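Local coordinates for unique short US2 glycoprotein (Human herpesvirus 5, PDB 1IM3) that redirects newly made MHC class I heavy chains through the SEC61 translocon to the cytosol for proteasomal destruction, hiding infected cells from cytotoxic T lymphocytes, at residues Gln4-Arg9 with Arg20-Gly25; Gly25-Phe30 with Val52-Gly57; Asn14-Ala19 with Asn66-Pro71; Lys35-Gly40 with Phe73-Leu78. All blocks are in the same frame, centred on the assembly; numbering follows the deposited sequence.

Contact 1 (Gln4-Arg9 with Arg20-Gly25)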
# COMPACT_ATOMS: atom_id res chain seq x y z
N GLN D 4 5.01 -28.61 15.26
CA GLN D 4 4.80 -28.56 16.69
C GLN D 4 5.94 -27.78 17.34
O GLN D 4 7.10 -27.92 16.97
CB GLN D 4 4.69 -29.97 17.29
CG GLN D 4 5.88 -30.87 17.04
CD GLN D 4 5.89 -32.11 17.94
OE1 GLN D 4 6.89 -32.85 17.99
NE2 GLN D 4 4.78 -32.35 18.66
N ILE D 5 5.57 -26.96 18.31
CA ILE D 5 6.51 -26.14 19.05
C ILE D 5 7.22 -26.97 20.10
O ILE D 5 6.58 -27.52 20.99
CB ILE D 5 5.76 -25.00 19.75
CG1 ILE D 5 5.03 -24.17 18.70
CG2 ILE D 5 6.72 -24.17 20.58
CD1 ILE D 5 4.21 -23.06 19.29
N GLU D 6 8.54 -27.06 20.00
CA GLU D 6 9.30 -27.83 20.97
C GLU D 6 9.71 -26.97 22.14
O GLU D 6 9.51 -27.34 23.29
CB GLU D 6 10.56 -28.43 20.33
CG GLU D 6 10.31 -29.42 19.22
CD GLU D 6 11.57 -30.16 18.82
OE1 GLU D 6 12.65 -29.52 18.74
OE2 GLU D 6 11.49 -31.38 18.59
N ASP D 7 10.24 -25.80 21.87
CA ASP D 7 10.70 -24.98 22.96
C ASP D 7 10.52 -23.53 22.60
O ASP D 7 10.28 -23.19 21.45
CB ASP D 7 12.17 -25.30 23.23
CG ASP D 7 12.69 -24.65 24.50
OD1 ASP D 7 12.07 -24.86 25.57
OD2 ASP D 7 13.73 -23.95 24.41
N ASN D 8 10.70 -22.67 23.60
CA ASN D 8 10.52 -21.25 23.43
C ASN D 8 10.77 -20.56 24.76
O ASN D 8 9.88 -20.47 25.58
CB ASN D 8 9.09 -20.97 23.00
CG ASN D 8 8.73 -19.51 23.08
OD1 ASN D 8 9.55 -18.65 22.78
ND2 ASN D 8 7.50 -19.22 23.48
N ARG D 9 11.98 -20.07 24.97
CA ARG D 9 12.28 -19.39 26.22
C ARG D 9 13.14 -18.20 25.84
O ARG D 9 13.58 -18.10 24.70
CB ARG D 9 13.03 -20.32 27.17
CG ARG D 9 12.17 -21.43 27.75
CD ARG D 9 12.99 -22.32 28.66
NE ARG D 9 14.09 -22.93 27.92
CZ ARG D 9 15.01 -23.72 28.45
NH1 ARG D 9 14.97 -24.01 29.75
NH2 ARG D 9 15.97 -24.24 27.67
N ARG D 20 15.82 -18.58 22.65
CA ARG D 20 16.05 -19.83 21.95
C ARG D 20 14.73 -20.56 21.82
O ARG D 20 13.91 -20.56 22.73
CB ARG D 20 17.05 -20.69 22.72
CG ARG D 20 17.42 -21.98 22.00
CD ARG D 20 18.54 -22.68 22.72
NE ARG D 20 19.67 -21.78 22.92
CZ ARG D 20 20.72 -22.06 23.67
NH1 ARG D 20 20.79 -23.22 24.32
NH2 ARG D 20 21.71 -21.18 23.79
N GLY D 21 14.52 -21.19 20.67
CA GLY D 21 13.30 -21.92 20.48
C GLY D 21 13.48 -22.90 19.35
O GLY D 21 14.49 -22.89 18.65
N SER D 22 12.49 -23.76 19.18
CA SER D 22 12.56 -24.75 18.13
C SER D 22 11.16 -25.19 17.74
O SER D 22 10.26 -25.24 18.58
CB SER D 22 13.37 -25.96 18.60
OG SER D 22 13.29 -27.01 17.66
N ILE D 23 11.00 -25.48 16.46
CA ILE D 23 9.73 -25.95 15.92
C ILE D 23 10.07 -27.01 14.87
O ILE D 23 10.93 -26.79 14.02
CB ILE D 23 8.97 -24.79 15.23
CG1 ILE D 23 8.56 -23.76 16.29
CG2 ILE D 23 7.77 -25.33 14.47
CD1 ILE D 23 7.81 -22.60 15.73
N VAL D 24 9.46 -28.19 14.96
CA VAL D 24 9.73 -29.19 13.93
C VAL D 24 8.44 -29.24 13.12
O VAL D 24 7.37 -28.93 13.65
CB VAL D 24 10.05 -30.64 14.47
CG1 VAL D 24 11.40 -30.65 15.14
CG2 VAL D 24 8.98 -31.10 15.43
N GLY D 25 8.55 -29.60 11.85
CA GLY D 25 7.40 -29.69 10.97
C GLY D 25 7.89 -29.81 9.54
O GLY D 25 9.10 -29.78 9.29
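A classic beta bulge interrupts the hairpin of strands 3-12 and 16-25, where E6 and D7 on one strand both face S22 on the other; the hairpin forms one side of a four-stranded sheet in the Ig-like sandwich of the lumenal domain, with 3-12 outermost. Q4 N gives V24 O a hydrogen bond of 2.9 Å, met almost head-on to the carbonyl, and V24 N answers to Q4 O. At the bulge the carbonyl of S22 takes E6 N at 2.9 Å and, weakly, D7 N as well, which is how two residues fit opposite one. S22 N returns to D7 O from above the carbonyl plane, 52° out of it. Regular pairing resumes with N8 opposite G21 and then R9 with R20, where R9 N meets R20 O at 3.0 Å in a nearly straight bond.

At the bulge the side chain of E6 leans toward the partner strand. Its CG stands beside the backbone N (chi1 -63°) and the chain runs out straight, carrying the carboxylate across V24 at about a right angle, with OE2 3.5 Å from V24 CG1. The other methyl of V24, CG2, packs at 3.5 Å against CG of Q4, whose side chain runs alongside it.

On the opposite face I5 and I23 meet, CG1 to CG1, at 4.3 Å, and I23 continues onto W62, L80 and L82 inside the sandwich. Back at the bulge, S22 OG donates to E6 OE1 at 2.8 Å, reaching it on the anti side and 30° out of the carboxylate plane.

Contact 2 (Gly25-Phe30 with Val52-Gly57)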
# COMPACT_ATOMS: atom_id res chain seq x y z
N GLY D 25 8.55 -29.60 11.85
CA GLY D 25 7.40 -29.69 10.97
C GLY D 25 7.89 -29.81 9.54
O GLY D 25 9.10 -29.78 9.29
N ASN D 26 6.97 -29.93 8.59
CA ASN D 26 7.38 -30.06 7.20
C ASN D 26 7.25 -28.77 6.39
O ASN D 26 7.04 -28.84 5.17
CB ASN D 26 6.61 -31.21 6.52
CG ASN D 26 5.10 -31.01 6.54
OD1 ASN D 26 4.59 -30.05 7.14
ND2 ASN D 26 4.37 -31.91 5.88
N MET D 27 7.38 -27.61 7.04
CA MET D 27 7.29 -26.31 6.35
C MET D 27 8.38 -26.22 5.29
O MET D 27 9.54 -26.56 5.55
CB MET D 27 7.52 -25.12 7.28
CG MET D 27 6.84 -25.17 8.62
SD MET D 27 7.84 -26.09 9.79
CE MET D 27 9.18 -25.02 10.02
N SER D 28 8.02 -25.74 4.10
CA SER D 28 9.00 -25.59 3.02
C SER D 28 9.57 -24.15 3.04
O SER D 28 10.63 -23.87 2.49
CB SER D 28 8.36 -25.90 1.66
OG SER D 28 7.16 -25.14 1.48
N ARG D 29 8.86 -23.24 3.67
CA ARG D 29 9.33 -21.86 3.74
C ARG D 29 8.87 -21.29 5.08
O ARG D 29 8.00 -21.87 5.73
CB ARG D 29 8.75 -21.04 2.59
CG ARG D 29 7.22 -21.06 2.55
CD ARG D 29 6.65 -20.49 1.25
NE ARG D 29 5.24 -20.85 1.14
CZ ARG D 29 4.23 -20.15 1.63
NH1 ARG D 29 4.46 -19.00 2.27
NH2 ARG D 29 3.00 -20.61 1.49
N PHE D 30 9.47 -20.16 5.48
CA PHE D 30 9.11 -19.53 6.75
C PHE D 30 9.40 -18.03 6.79
O PHE D 30 10.11 -17.49 5.95
CB PHE D 30 9.91 -20.15 7.89
CG PHE D 30 11.32 -19.63 7.97
CD1 PHE D 30 12.29 -20.04 7.05
CD2 PHE D 30 11.66 -18.61 8.88
CE1 PHE D 30 13.57 -19.46 7.02
CE2 PHE D 30 12.94 -18.01 8.88
CZ PHE D 30 13.90 -18.43 7.94
N VAL D 52 19.12 -17.72 13.40
CA VAL D 52 17.97 -18.44 12.89
C VAL D 52 18.45 -19.58 11.97
O VAL D 52 19.27 -19.35 11.08
CB VAL D 52 17.05 -17.52 12.10
CG1 VAL D 52 15.86 -18.30 11.56
CG2 VAL D 52 16.56 -16.38 13.01
N GLU D 53 17.95 -20.80 12.20
CA GLU D 53 18.32 -21.92 11.35
C GLU D 53 17.09 -22.63 10.86
O GLU D 53 16.28 -23.10 11.65
CB GLU D 53 19.20 -22.90 12.12
CG GLU D 53 20.51 -22.28 12.56
CD GLU D 53 21.44 -23.27 13.22
OE1 GLU D 53 21.04 -23.90 14.23
OE2 GLU D 53 22.58 -23.42 12.72
N PHE D 54 16.95 -22.68 9.54
CA PHE D 54 15.82 -23.33 8.91
C PHE D 54 16.30 -24.51 8.10
O PHE D 54 17.27 -24.38 7.35
CB PHE D 54 15.11 -22.34 7.97
CG PHE D 54 13.92 -22.92 7.26
CD1 PHE D 54 12.81 -23.35 7.97
CD2 PHE D 54 13.90 -22.98 5.86
CE1 PHE D 54 11.68 -23.84 7.31
CE2 PHE D 54 12.78 -23.47 5.20
CZ PHE D 54 11.67 -23.90 5.91
N VAL D 55 15.64 -25.66 8.26
CA VAL D 55 15.94 -26.87 7.49
C VAL D 55 14.63 -27.18 6.79
O VAL D 55 13.70 -27.69 7.42
CB VAL D 55 16.33 -28.06 8.39
CG1 VAL D 55 16.67 -29.28 7.53
CG2 VAL D 55 17.53 -27.68 9.23
N PRO D 56 14.53 -26.85 5.49
CA PRO D 56 13.31 -27.09 4.72
C PRO D 56 12.77 -28.48 5.00
O PRO D 56 13.54 -29.44 5.02
CB PRO D 56 13.77 -26.94 3.27
CG PRO D 56 14.87 -25.96 3.36
CD PRO D 56 15.61 -26.34 4.62
N GLY D 57 11.47 -28.57 5.20
CA GLY D 57 10.83 -29.85 5.47
C GLY D 57 11.06 -30.46 6.85
O GLY D 57 10.43 -31.46 7.17
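Aromatic packing at one end of the Ig-like beta sandwich joins the loop 25-30, which leads from strand 16-25 to strand 30-37, to edge strand 52-55 and the turn after it. The rings of F30 and F54 are neither parallel nor perpendicular: their planes differ by 38° and their centroids lie 4.6 Å apart. With CG of F30 lodged between its backbone N and carbonyl carbon (chi1 79°), CD1 of F30 is carried over one face of the F54 ring, 3.3 Å from F54 CG and towards the rim. The backbone N of P56 lies over the other face.

Apolar contacts widen the patch. M27 bends so that its CE reaches the edge of the F54 ring, 3.9 Å from CE1, while F30 CE2 rests 4.0 Å from V52 CG1. L60 of the neighbouring strand touches M27, F30, V52 and F54 alike. Outward, F30 and R29 meet the chain of another protein, F30 through a cation-pi contact with a basic side chain and R29 through a hydrogen bond to its backbone.

Polar links are few and lie in the backbone. N26 CA points its hydrogen at G57 O, and G57 N donates to M27 O at 2.8 Å, tilted 34° from the carbonyl plane.

Contact 3 (Asn14-Ala19 with Asn66-Pro71)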
# COMPACT_ATOMS: atom_id res chain seq x y z
N ASN D 14 21.55 -7.61 31.15
CA ASN D 14 22.16 -6.31 30.95
C ASN D 14 21.82 -5.64 29.64
O ASN D 14 22.69 -5.36 28.83
CB ASN D 14 23.68 -6.40 31.07
CG ASN D 14 24.20 -5.74 32.33
OD1 ASN D 14 23.61 -4.78 32.84
ND2 ASN D 14 25.33 -6.25 32.84
N GLY D 15 20.55 -5.40 29.42
CA GLY D 15 20.11 -4.73 28.21
C GLY D 15 20.18 -5.50 26.91
O GLY D 15 20.15 -4.90 25.83
N LYS D 16 20.28 -6.82 27.00
CA LYS D 16 20.35 -7.65 25.82
C LYS D 16 19.39 -8.84 25.94
O LYS D 16 19.18 -9.40 27.01
CB LYS D 16 21.79 -8.13 25.60
CG LYS D 16 22.76 -7.01 25.25
CD LYS D 16 24.13 -7.60 24.95
CE LYS D 16 25.10 -6.55 24.42
NZ LYS D 16 26.43 -7.19 24.13
N LEU D 17 18.78 -9.20 24.82
CA LEU D 17 17.85 -10.31 24.78
C LEU D 17 18.52 -11.58 24.24
O LEU D 17 19.34 -11.53 23.33
CB LEU D 17 16.66 -9.95 23.90
CG LEU D 17 15.64 -11.03 23.52
CD1 LEU D 17 14.91 -11.49 24.77
CD2 LEU D 17 14.65 -10.49 22.51
N PHE D 18 18.18 -12.70 24.86
CA PHE D 18 18.70 -14.01 24.45
C PHE D 18 17.43 -14.85 24.36
O PHE D 18 16.70 -14.95 25.35
CB PHE D 18 19.63 -14.61 25.50
CG PHE D 18 21.00 -13.99 25.51
CD1 PHE D 18 22.08 -14.64 24.92
CD2 PHE D 18 21.20 -12.75 26.11
CE1 PHE D 18 23.36 -14.06 24.92
CE2 PHE D 18 22.46 -12.16 26.12
CZ PHE D 18 23.55 -12.82 25.52
N ALA D 19 17.15 -15.41 23.19
CA ALA D 19 15.94 -16.21 23.03
C ALA D 19 16.25 -17.42 22.17
O ALA D 19 16.86 -17.31 21.12
CB ALA D 19 14.85 -15.38 22.40
N ASN D 66 22.36 -11.65 22.40
CA ASN D 66 22.71 -10.25 22.67
C ASN D 66 21.95 -9.17 21.96
O ASN D 66 22.52 -8.20 21.50
CB ASN D 66 24.18 -10.04 22.39
CG ASN D 66 25.03 -10.60 23.47
OD1 ASN D 66 25.10 -10.05 24.57
ND2 ASN D 66 25.68 -11.73 23.18
N LEU D 67 20.65 -9.35 21.86
CA LEU D 67 19.84 -8.38 21.17
C LEU D 67 19.48 -7.25 22.11
O LEU D 67 18.80 -7.45 23.12
CB LEU D 67 18.58 -9.07 20.63
CG LEU D 67 17.72 -8.13 19.83
CD1 LEU D 67 18.54 -7.51 18.69
CD2 LEU D 67 16.54 -8.88 19.29
N ASP D 68 19.95 -6.05 21.80
CA ASP D 68 19.64 -4.91 22.66
C ASP D 68 18.15 -4.65 22.66
O ASP D 68 17.54 -4.46 21.62
CB ASP D 68 20.34 -3.62 22.19
CG ASP D 68 21.85 -3.67 22.35
OD1 ASP D 68 22.36 -4.42 23.21
OD2 ASP D 68 22.53 -2.92 21.61
N VAL D 69 17.54 -4.68 23.83
CA VAL D 69 16.14 -4.34 23.90
C VAL D 69 16.09 -3.24 24.91
O VAL D 69 16.87 -3.19 25.86
CB VAL D 69 15.24 -5.46 24.41
CG1 VAL D 69 15.16 -6.57 23.36
CG2 VAL D 69 15.73 -5.95 25.76
N MET D 70 15.19 -2.34 24.68
CA MET D 70 15.03 -1.24 25.59
C MET D 70 14.62 -1.73 26.98
O MET D 70 14.12 -2.85 27.14
CB MET D 70 13.98 -0.30 25.05
CG MET D 70 14.38 0.35 23.75
SD MET D 70 13.07 1.45 23.25
CE MET D 70 13.65 2.97 23.94
N PRO D 71 14.84 -0.90 28.00
CA PRO D 71 14.51 -1.23 29.40
C PRO D 71 13.02 -1.53 29.54
O PRO D 71 12.61 -2.36 30.35
CB PRO D 71 14.91 0.04 30.15
CG PRO D 71 16.06 0.56 29.33
CD PRO D 71 15.55 0.39 27.93
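With CG beside its backbone N (chi1 -76°), the side chain of N66 runs alongside the F18 ring, which holds the same first torsion, and the amide stands 68° from the ring plane. The backbone N of N66 sits over the centre of one ring face, 3.5 Å above it. CZ of the ring meets the amide itself, 3.3 Å from N66 ND2. K16, extended beyond CG, crosses N66 obliquely and brings NZ towards OD1, although that oxygen is too crowded in the model for the bond to be placed with confidence. Along the same side of the strand K16 runs beside D68, its CG 3.3 Å from D68 OD1, while the charged ends stay apart.

The other face is apolar. L17 and L67 lie side by side, CB to CB at 3.9 Å, and L17 CB also touches V69 CG1 at 3.7 Å. L45 packs on both leucines and C10 on L17; L17 is buried, L67 only partly so.

Backbone bonds tie the two segments together. L67 N donates to L17 O at 2.9 Å, in the carbonyl plane and on a lone pair, while the return approach of L17 N to L67 O is modelled too short to be trusted. Beyond this pair V69 N reaches G15 O at 3.3 Å, coming from well above the carbonyl plane.

Because N66 has a positive phi of 57° and shares L17 as its opposite with L67, the arrangement is a G1 beta bulge, set where strand 59-68 turns a corner at the end of this antiparallel sheet of the Ig-like sandwich.

Contact 4 (Lys35-Gly40 with Phe73-Leu78)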
# COMPACT_ATOMS: atom_id res chain seq x y z
N LYS D 35 8.87 -9.54 17.74
CA LYS D 35 8.48 -8.21 18.20
C LYS D 35 8.76 -8.03 19.68
O LYS D 35 8.67 -8.99 20.45
CB LYS D 35 6.98 -7.95 18.00
CG LYS D 35 6.47 -7.67 16.59
CD LYS D 35 6.03 -8.95 15.88
CE LYS D 35 5.09 -8.70 14.68
NZ LYS D 35 5.65 -7.93 13.53
N ALA D 36 9.11 -6.81 20.07
CA ALA D 36 9.35 -6.51 21.48
C ALA D 36 8.00 -6.01 21.97
O ALA D 36 7.33 -5.23 21.28
CB ALA D 36 10.38 -5.43 21.64
N ASP D 37 7.56 -6.46 23.13
CA ASP D 37 6.30 -5.97 23.65
C ASP D 37 6.60 -5.15 24.89
O ASP D 37 7.17 -5.67 25.86
CB ASP D 37 5.37 -7.11 24.04
CG ASP D 37 3.97 -6.63 24.35
OD1 ASP D 37 3.83 -5.45 24.76
OD2 ASP D 37 3.02 -7.42 24.20
N TYR D 38 6.24 -3.87 24.86
CA TYR D 38 6.49 -2.97 25.98
C TYR D 38 5.23 -2.84 26.83
O TYR D 38 5.05 -1.86 27.55
CB TYR D 38 6.92 -1.59 25.48
CG TYR D 38 8.13 -1.63 24.58
CD1 TYR D 38 9.23 -2.43 24.89
CD2 TYR D 38 8.19 -0.85 23.43
CE1 TYR D 38 10.36 -2.44 24.09
CE2 TYR D 38 9.31 -0.85 22.62
CZ TYR D 38 10.40 -1.65 22.96
OH TYR D 38 11.52 -1.64 22.17
N GLY D 39 4.37 -3.84 26.74
CA GLY D 39 3.13 -3.82 27.49
C GLY D 39 2.12 -2.99 26.73
O GLY D 39 1.94 -1.80 27.01
N GLY D 40 1.47 -3.60 25.74
CA GLY D 40 0.48 -2.88 24.96
C GLY D 40 0.99 -2.39 23.61
O GLY D 40 0.34 -2.61 22.58
N PHE D 73 11.29 -3.21 27.86
CA PHE D 73 10.92 -4.54 27.39
C PHE D 73 10.15 -5.35 28.40
O PHE D 73 10.53 -5.49 29.56
CB PHE D 73 12.15 -5.34 26.97
CG PHE D 73 11.82 -6.57 26.16
CD1 PHE D 73 11.75 -6.51 24.78
CD2 PHE D 73 11.60 -7.80 26.79
CE1 PHE D 73 11.48 -7.65 24.02
CE2 PHE D 73 11.33 -8.95 26.04
CZ PHE D 73 11.26 -8.87 24.65
N GLU D 74 9.06 -5.92 27.93
CA GLU D 74 8.26 -6.76 28.78
C GLU D 74 8.30 -8.21 28.32
O GLU D 74 8.94 -9.04 28.96
CB GLU D 74 6.82 -6.29 28.78
CG GLU D 74 6.51 -5.33 29.90
CD GLU D 74 5.03 -5.06 30.03
OE1 GLU D 74 4.24 -6.04 30.00
OE2 GLU D 74 4.65 -3.88 30.17
N THR D 75 7.58 -8.50 27.23
CA THR D 75 7.54 -9.85 26.65
C THR D 75 7.95 -9.90 25.15
O THR D 75 7.88 -8.89 24.43
CB THR D 75 6.14 -10.51 26.79
OG1 THR D 75 5.20 -9.87 25.92
CG2 THR D 75 5.64 -10.39 28.21
N LEU D 76 8.40 -11.08 24.71
CA LEU D 76 8.78 -11.32 23.31
C LEU D 76 7.53 -11.82 22.60
O LEU D 76 6.98 -12.87 22.96
CB LEU D 76 9.88 -12.39 23.19
CG LEU D 76 10.22 -12.82 21.74
CD1 LEU D 76 10.80 -11.65 20.98
CD2 LEU D 76 11.21 -13.96 21.74
N ALA D 77 7.04 -11.06 21.62
CA ALA D 77 5.88 -11.49 20.84
C ALA D 77 6.49 -12.01 19.54
O ALA D 77 7.04 -11.25 18.76
CB ALA D 77 4.95 -10.33 20.56
N LEU D 78 6.38 -13.30 19.33
CA LEU D 78 6.96 -13.92 18.15
C LEU D 78 5.94 -14.36 17.13
O LEU D 78 5.22 -15.33 17.34
CB LEU D 78 7.81 -15.11 18.60
CG LEU D 78 8.69 -15.79 17.56
CD1 LEU D 78 9.57 -14.76 16.87
CD2 LEU D 78 9.54 -16.86 18.26
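The antiparallel pairing of strands 30-37 and 75-82 ends in a classic beta bulge, with E74 and T75 both opposite D37. Two donors grip the carbonyl of D37: E74 N at 2.8 Å and T75 N at 3.2 Å. In return D37 N binds T75 O at 2.8 Å, and a regular pair follows, K35 N donating to A77 O at 2.7 Å and A77 N to K35 O.

The side chain of D37 lies beside that of T75, pointing the same way, its CB 3.3 Å from T75 OG1. Its CG is turned anti to the backbone N (chi1 -170°), and OD1 reaches forward to accept from G39 N at 2.6 Å, an Asx turn that bends the chain away just past the strand. These are central strands of the second sheet of the Ig-like sandwich, flanked by 42-44 and 85-91. K35 leaves the pairing through its ammonium group, which bonds to N44, pairs with D33 and reaches the backbone of another protein's chain.

On the far side of the strand A36 meets F73 at the ring edge, near its plane. Y38 meets the backbone of the same residue with its ring edge: F73 CA lies near the ring plane, 3.7 Å from Y38 CD1, while the hydroxyl of Y38 is bonded to E43. E74 extends along the turn, and its OE2 comes 3.1 Å from G39 CA.

In the fold
From the N terminus, contact 1 closes first, a short hairpin loop between strands 3-12 and 16-25. Contact 2 follows in series, sharing G25, and closes a loop that passes through strands 30-37 and 42-44 of the second sheet before returning to edge strand 52-55. Contact 3 opens inside the hairpin of contact 1, so these two cross; it then encloses contact 2 in its long loop and ends on strand 59-68. Contact 4, in the second sheet, opens within the loops of contacts 2 and 3 and closes after both, crossing each. Contacts 2 and 3 lie about 26 Å apart between centres. Contacts 3 and 4 touch twice, A19 on L76 between the sheets and M70 on Y38 among the loops.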